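Local coordinates for A223 penton protein C-terminal domain-containing protein (Sulfolobus turreted icosahedral virus, PDB 4IL7) that is a structural protein of the virus capsid, probably contributing through this C-terminal domain to the pentons at the icosahedral vertices, at residues P94-N105 and L147-E158. The protein carries 1 engineered substitution. Sequence-based numbering, arbitrary orientation.
Sequences PANGYLIISITN and LTSSSAILIYEE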
ATOM      1  N   PRO A  94     -11.620  -1.386  -3.177  1.00 34.31           N
ATOM      2  CA  PRO A  94     -13.060  -1.470  -3.501  1.00 41.98           C
ATOM      3  C   PRO A  94     -13.499  -0.820  -4.806  1.00 43.99           C
ATOM      4  O   PRO A  94     -14.616  -1.098  -5.272  1.00 53.40           O
ATOM      5  CB  PRO A  94     -13.701  -0.737  -2.325  1.00 48.52           C
ATOM      6  CG  PRO A  94     -12.710   0.311  -1.969  1.00 43.69           C
ATOM      7  CD  PRO A  94     -11.363  -0.377  -2.130  1.00 37.10           C
ATOM      8  N   ALA A  95     -12.681   0.056  -5.369  1.00 38.45           N
ATOM      9  CA  ALA A  95     -13.089   0.829  -6.530  1.00 36.95           C
ATOM     10  C   ALA A  95     -11.926   1.138  -7.434  1.00 37.57           C
ATOM     11  O   ALA A  95     -10.780   0.887  -7.095  1.00 32.32           O
ATOM     12  CB  ALA A  95     -13.759   2.122  -6.083  1.00 39.78           C
ATOM     13  N   ASN A  96     -12.232   1.645  -8.616  1.00 34.87           N
ATOM     14  CA  ASN A  96     -11.231   2.256  -9.459  1.00 31.54           C
ATOM     15  C   ASN A  96     -10.761   3.556  -8.833  1.00 33.13           C
ATOM     16  O   ASN A  96     -11.570   4.343  -8.313  1.00 37.17           O
ATOM     17  CB  ASN A  96     -11.761   2.551 -10.873  1.00 36.05           C
ATOM     18  CG  ASN A  96     -12.161   1.312 -11.668  1.00 39.84           C
ATOM     19  OD1 ASN A  96     -11.975   0.158 -11.293  1.00 36.36           O
ATOM     20  ND2 ASN A  96     -12.737   1.588 -12.822  1.00 56.15           N
ATOM     21  N   GLY A  97      -9.453   3.803  -8.884  1.00 29.86           N
ATOM     22  CA  GLY A  97      -8.904   5.063  -8.373  1.00 29.50           C
ATOM     23  C   GLY A  97      -7.410   4.950  -8.157  1.00 28.32           C
ATOM     24  O   GLY A  97      -6.738   4.205  -8.853  1.00 28.47           O
ATOM     25  N   TYR A  98      -6.897   5.706  -7.186  1.00 26.86           N
ATOM     26  CA  TYR A  98      -5.492   5.702  -6.831  1.00 24.09           C
ATOM     27  C   TYR A  98      -5.328   5.144  -5.424  1.00 21.77           C
ATOM     28  O   TYR A  98      -5.850   5.685  -4.440  1.00 22.46           O
ATOM     29  CB  TYR A  98      -4.890   7.095  -6.911  1.00 27.11           C
ATOM     30  CG  TYR A  98      -4.937   7.637  -8.288  1.00 34.82           C
ATOM     31  CD1 TYR A  98      -3.945   7.321  -9.196  1.00 34.11           C
ATOM     32  CD2 TYR A  98      -6.015   8.394  -8.702  1.00 40.14           C
ATOM     33  CE1 TYR A  98      -4.006   7.786 -10.499  1.00 47.30           C
ATOM     34  CE2 TYR A  98      -6.100   8.861  -9.988  1.00 69.02           C
ATOM     35  CZ  TYR A  98      -5.095   8.552 -10.898  1.00 54.32           C
ATOM     36  OH  TYR A  98      -5.159   9.026 -12.186  1.00108.80           O
ATOM     37  N   LEU A  99      -4.574   4.067  -5.336  1.00 20.75           N
ATOM     38  CA  LEU A  99      -4.134   3.527  -4.064  1.00 18.58           C
ATOM     39  C   LEU A  99      -3.010   4.390  -3.523  1.00 18.26           C
ATOM     40  O   LEU A  99      -1.980   4.656  -4.185  1.00 20.54           O
ATOM     41  CB  LEU A  99      -3.627   2.128  -4.227  1.00 18.54           C
ATOM     42  CG  LEU A  99      -3.223   1.404  -2.944  1.00 17.95           C
ATOM     43  CD1 LEU A  99      -4.414   1.165  -2.045  1.00 18.36           C
ATOM     44  CD2 LEU A  99      -2.543   0.083  -3.267  1.00 19.81           C
ATOM     45  N   ILE A 100      -3.210   4.861  -2.293  1.00 17.05           N
ATOM     46  CA  ILE A 100      -2.210   5.648  -1.610  1.00 17.50           C
ATOM     47  C   ILE A 100      -1.664   4.870  -0.424  1.00 16.27           C
ATOM     48  O   ILE A 100      -2.409   4.456   0.456  1.00 16.11           O
ATOM     49  CB  ILE A 100      -2.763   7.014  -1.113  1.00 20.42           C
ATOM     50  CG1 ILE A 100      -3.474   7.773  -2.221  1.00 24.34           C
ATOM     51  CG2 ILE A 100      -1.670   7.815  -0.458  1.00 19.23           C
ATOM     52  CD1 ILE A 100      -2.567   8.196  -3.320  1.00 29.16           C
ATOM     53  N   ILE A 101      -0.349   4.719  -0.383  1.00 15.84           N
ATOM     54  CA  ILE A 101       0.365   4.085   0.702  1.00 15.00           C
ATOM     55  C   ILE A 101       1.244   5.144   1.280  1.00 14.54           C
ATOM     56  O   ILE A 101       2.181   5.632   0.620  1.00 16.87           O
ATOM     57  CB  ILE A 101       1.193   2.874   0.254  1.00 16.46           C
ATOM     58  CG1 ILE A 101       0.325   1.830  -0.519  1.00 17.82           C
ATOM     59  CG2 ILE A 101       1.827   2.229   1.482  1.00 16.46           C
ATOM     60  CD1 ILE A 101       0.631   1.876  -1.958  1.00 21.13           C
ATOM     61  N   SER A 102       0.928   5.573   2.491  1.00 14.52           N
ATOM     62  CA  SER A 102       1.730   6.604   3.194  1.00 14.08           C
ATOM     63  C   SER A 102       2.547   5.930   4.270  1.00 13.60           C
ATOM     64  O   SER A 102       1.998   5.408   5.236  1.00 14.55           O
ATOM     65  CB  SER A 102       0.802   7.651   3.803  1.00 16.63           C
ATOM     66  OG  SER A 102       1.539   8.635   4.484  1.00 22.30           O
ATOM     67  N   ILE A 103       3.861   5.905   4.124  0.50 20.41           N
ATOM     68  CA  ILE A 103       4.756   5.245   5.077  0.50 19.31           C
ATOM     69  C   ILE A 103       5.527   6.318   5.782  0.50 20.11           C
ATOM     70  O   ILE A 103       6.221   7.130   5.128  0.50 21.01           O
ATOM     71  CB  ILE A 103       5.715   4.301   4.330  0.50 19.03           C
ATOM     72  CG1 ILE A 103       5.000   3.269   3.459  0.50 19.28           C
ATOM     73  CG2 ILE A 103       6.617   3.622   5.359  0.50 19.35           C
ATOM     74  CD1 ILE A 103       4.124   2.291   4.244  0.50 19.20           C
ATOM     75  N   THR A 104       5.378   6.433   7.101  1.00 19.77           N
ATOM     76  CA  THR A 104       6.034   7.496   7.851  1.00 21.52           C
ATOM     77  C   THR A 104       6.898   6.914   8.895  1.00 19.57           C
ATOM     78  O   THR A 104       6.598   5.912   9.523  1.00 19.75           O
ATOM     79  CB  THR A 104       5.024   8.521   8.364  1.00 26.35           C
ATOM     80  OG1 THR A 104       4.084   7.939   9.172  1.00 25.99           O
ATOM     81  CG2 THR A 104       4.347   9.182   7.161  1.00 27.79           C
ATOM     82  N   ASN A 105       8.054   7.498   9.046  0.50 19.30           N
ATOM     83  CA  ASN A 105       8.995   7.048  10.072  0.50 19.91           C
ATOM     84  C   ASN A 105       9.991   8.190  10.253  0.50 20.12           C
ATOM     85  O   ASN A 105       9.755   9.270   9.734  0.50 19.65           O
ATOM     86  CB  ASN A 105       9.654   5.741   9.722  0.50 20.90           C
ATOM     87  CG  ASN A 105      10.412   5.817   8.441  0.50 20.41           C
ATOM     88  OD1 ASN A 105      10.987   6.826   8.101  0.50 19.92           O
ATOM     89  ND2 ASN A 105      10.367   4.748   7.690  0.50 20.97           N
ATOM     90  N   LEU A 147       8.587  -3.917   4.728  1.00 11.98           N
ATOM     91  CA  LEU A 147       9.376  -2.731   4.994  1.00 12.24           C
ATOM     92  C   LEU A 147      10.693  -3.098   5.605  1.00 13.53           C
ATOM     93  O   LEU A 147      10.778  -4.109   6.332  1.00 14.85           O
ATOM     94  CB  LEU A 147       8.652  -1.697   5.843  1.00 11.49           C
ATOM     95  CG  LEU A 147       7.248  -1.310   5.432  1.00 11.99           C
ATOM     96  CD1 LEU A 147       6.696  -0.272   6.351  1.00 12.45           C
ATOM     97  CD2 LEU A 147       7.168  -0.833   3.981  1.00 14.70           C
ATOM     98  N   THR A 148      11.684  -2.219   5.380  1.00 14.32           N
ATOM     99  CA  THR A 148      13.022  -2.479   5.932  1.00 15.75           C
ATOM    100  C   THR A 148      13.212  -1.945   7.339  1.00 17.84           C
ATOM    101  O   THR A 148      14.204  -2.273   8.001  1.00 20.41           O
ATOM    102  CB  THR A 148      14.107  -1.953   4.979  1.00 18.58           C
ATOM    103  OG1 THR A 148      13.905  -0.544   4.766  1.00 20.63           O
ATOM    104  CG2 THR A 148      14.057  -2.716   3.670  1.00 20.00           C
ATOM    105  N   SER A 149      12.326  -1.062   7.809  1.00 17.19           N
ATOM    106  CA  SER A 149      12.373  -0.594   9.179  1.00 18.44           C
ATOM    107  C   SER A 149      10.966  -0.201   9.614  1.00 16.04           C
ATOM    108  O   SER A 149      10.085   0.126   8.808  1.00 14.98           O
ATOM    109  CB  SER A 149      13.372   0.494   9.383  1.00 25.40           C
ATOM    110  OG  SER A 149      13.005   1.613   8.771  1.00 27.90           O
ATOM    111  N   SER A 150      10.712  -0.339  10.900  0.50 14.85           N
ATOM    112  CA  SER A 150       9.382  -0.140  11.419  0.50 13.97           C
ATOM    113  C   SER A 150       8.897   1.267  11.161  0.50 13.86           C
ATOM    114  O   SER A 150       9.564   2.276  11.390  0.50 15.60           O
ATOM    115  CB  SER A 150       9.390  -0.400  12.892  0.50 14.53           C
ATOM    116  OG  SER A 150       8.097  -0.395  13.485  0.50 16.60           O
ATOM    117  N   SER A 151       7.684   1.294  10.732  1.00 13.18           N
ATOM    118  CA  SER A 151       7.028   2.506  10.277  1.00 12.01           C
ATOM    119  C   SER A 151       5.581   2.559  10.639  1.00 12.92           C
ATOM    120  O   SER A 151       4.945   1.533  10.876  1.00 14.31           O
ATOM    121  CB  SER A 151       7.143   2.610   8.766  1.00 13.36           C
ATOM    122  OG  SER A 151       8.502   2.514   8.315  1.00 14.92           O
ATOM    123  N   ALA A 152       4.993   3.731  10.549  1.00 13.49           N
ATOM    124  CA  ALA A 152       3.545   3.881  10.525  1.00 13.34           C
ATOM    125  C   ALA A 152       3.079   3.640   9.097  1.00 12.54           C
ATOM    126  O   ALA A 152       3.690   4.203   8.159  1.00 14.98           O
ATOM    127  CB  ALA A 152       3.151   5.267  11.022  1.00 14.21           C
ATOM    128  N   ILE A 153       2.008   2.906   8.927  1.00 12.32           N
ATOM    129  CA  ILE A 153       1.519   2.498   7.631  1.00 11.94           C
ATOM    130  C   ILE A 153       0.086   2.936   7.490  1.00 11.63           C
ATOM    131  O   ILE A 153      -0.787   2.493   8.252  1.00 13.50           O
ATOM    132  CB  ILE A 153       1.623   0.969   7.510  1.00 13.16           C
ATOM    133  CG1 ILE A 153       3.037   0.443   7.699  1.00 12.88           C
ATOM    134  CG2 ILE A 153       1.024   0.481   6.191  1.00 13.70           C
ATOM    135  CD1 ILE A 153       3.110  -1.043   8.050  1.00 14.95           C
ATOM    136  N   LEU A 154      -0.216   3.755   6.477  1.00 12.06           N
ATOM    137  CA  LEU A 154      -1.572   4.206   6.180  1.00 12.03           C
ATOM    138  C   LEU A 154      -1.867   3.859   4.722  1.00 12.21           C
ATOM    139  O   LEU A 154      -1.062   4.210   3.859  1.00 13.45           O
ATOM    140  CB  LEU A 154      -1.680   5.688   6.403  1.00 12.76           C
ATOM    141  CG  LEU A 154      -3.011   6.348   5.993  1.00 14.33           C
ATOM    142  CD1 LEU A 154      -4.118   5.869   6.893  1.00 16.79           C
ATOM    143  CD2 LEU A 154      -2.863   7.854   5.967  1.00 15.41           C
ATOM    144  N   ILE A 155      -2.949   3.130   4.490  1.00 12.05           N
ATOM    145  CA  ILE A 155      -3.313   2.748   3.136  1.00 12.85           C
ATOM    146  C   ILE A 155      -4.763   3.185   2.925  1.00 13.58           C
ATOM    147  O   ILE A 155      -5.648   2.856   3.711  1.00 14.32           O
ATOM    148  CB  ILE A 155      -3.222   1.224   2.920  1.00 13.15           C
ATOM    149  CG1 ILE A 155      -1.814   0.733   3.260  1.00 13.97           C
ATOM    150  CG2 ILE A 155      -3.593   0.899   1.485  1.00 15.10           C
ATOM    151  CD1 ILE A 155      -1.609  -0.761   3.134  1.00 15.08           C
ATOM    152  N   TYR A 156      -5.004   3.955   1.873  1.00 14.71           N
ATOM    153  CA  TYR A 156      -6.349   4.369   1.541  1.00 15.24           C
ATOM    154  C   TYR A 156      -6.421   4.531   0.023  1.00 16.89           C
ATOM    155  O   TYR A 156      -5.427   4.464  -0.659  1.00 17.59           O
ATOM    156  CB  TYR A 156      -6.699   5.733   2.216  1.00 15.66           C
ATOM    157  CG  TYR A 156      -5.866   6.933   1.890  1.00 17.10           C
ATOM    158  CD1 TYR A 156      -4.706   7.210   2.555  1.00 17.32           C
ATOM    159  CD2 TYR A 156      -6.279   7.838   0.910  1.00 20.44           C
ATOM    160  CE1 TYR A 156      -3.950   8.324   2.261  1.00 20.05           C
ATOM    161  CE2 TYR A 156      -5.544   8.980   0.643  1.00 21.42           C
ATOM    162  CZ  TYR A 156      -4.396   9.257   1.313  1.00 21.17           C
ATOM    163  OH  TYR A 156      -3.655  10.386   1.031  1.00 24.79           O
ATOM    164  N   GLU A 157      -7.627   4.686  -0.509  1.00 19.07           N
ATOM    165  CA  GLU A 157      -7.839   4.873  -1.956  1.00 20.21           C
ATOM    166  C   GLU A 157      -8.595   6.158  -2.223  1.00 20.62           C
ATOM    167  O   GLU A 157      -9.644   6.424  -1.635  1.00 24.46           O
ATOM    168  CB  GLU A 157      -8.639   3.728  -2.540  1.00 21.98           C
ATOM    169  CG  GLU A 157      -8.742   3.804  -4.040  1.00 22.05           C
ATOM    170  CD  GLU A 157      -9.568   2.755  -4.715  1.00 21.29           C
ATOM    171  OE1 GLU A 157     -10.393   2.066  -4.080  1.00 24.68           O
ATOM    172  OE2 GLU A 157      -9.286   2.622  -5.936  1.00 25.62           O
ATOM    173  N   GLU A 158      -8.047   6.952  -3.151  0.50 22.28           N
ATOM    174  CA  GLU A 158      -8.686   8.144  -3.679  0.50 25.08           C
ATOM    175  C   GLU A 158      -9.619   7.659  -4.781  0.50 30.56           C
ATOM    176  O   GLU A 158      -9.159   7.051  -5.743  0.50 28.61           O
ATOM    177  CB  GLU A 158      -7.652   9.099  -4.301  0.50 28.01           C
ATOM    178  CG  GLU A 158      -6.544   9.631  -3.399  0.50 28.58           C
ATOM    179  CD  GLU A 158      -5.763  10.812  -3.993  0.50 37.47           C
ATOM    180  OE1 GLU A 158      -4.614  11.061  -3.522  0.50 38.03           O
ATOM    181  OE2 GLU A 158      -6.285  11.494  -4.905  0.50 41.35           O
TER
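A chi1 of 60° sets the Tyr-156 ring between its own backbone N and carbonyl carbon and lays it alongside Ile-100. The result is a CH-pi contact: Ile-100 CB stands 3.8 Å from the ring centroid, over one face and offset toward the rim, with CG2 reaching toward CZ and OH and CG1 toward CE2. Beyond CG1 the same branch ends against Glu-158, Ile-100 CD1 lying 3.5 Å from Glu-158 OE1.

On the opposite face of the sheet, Glu-157 runs extended from a CG anti to its backbone N (chi1 -174°) into the turn preceding strand 97-104. There OE1 accepts a weak hydrogen bond from Ala-95 N and brushes the Pro-94 ring at CD, while OE2 lies 2.6 Å from Ala-95 O. Gly-97 passes close beside this carboxylate, its CA making a CA-H...O contact with Glu-158 O.

The backbones pair antiparallel from Tyr-98–Glu-158 to Thr-104–Ala-152, with two hydrogen bonds at every second pair, among them Ile-100 N to Tyr-156 O at 2.8 Å. Leu-99 CD1 meets Ile-155 CG2 at 3.6 Å, and Ile-103 lies side by side with Ile-153. At the far end Asn-105 ND2 donates to Ser-151 OG (3.0 Å, 164°), a hydroxyl that itself donates to Ser-149 O; Asn-105 OD1 accepts from Ser-107 N.

These are the two central strands of a four-stranded antiparallel sheet, flanked by strands 76-83 and 130-136. Their aliphatic face, with Ile-101 and Ile-103, packs on strand 110-118 of the second sheet, consistent with a partial jelly roll, and at Thr-148 and Ser-149 the chain turns the corner from that sheet into this one.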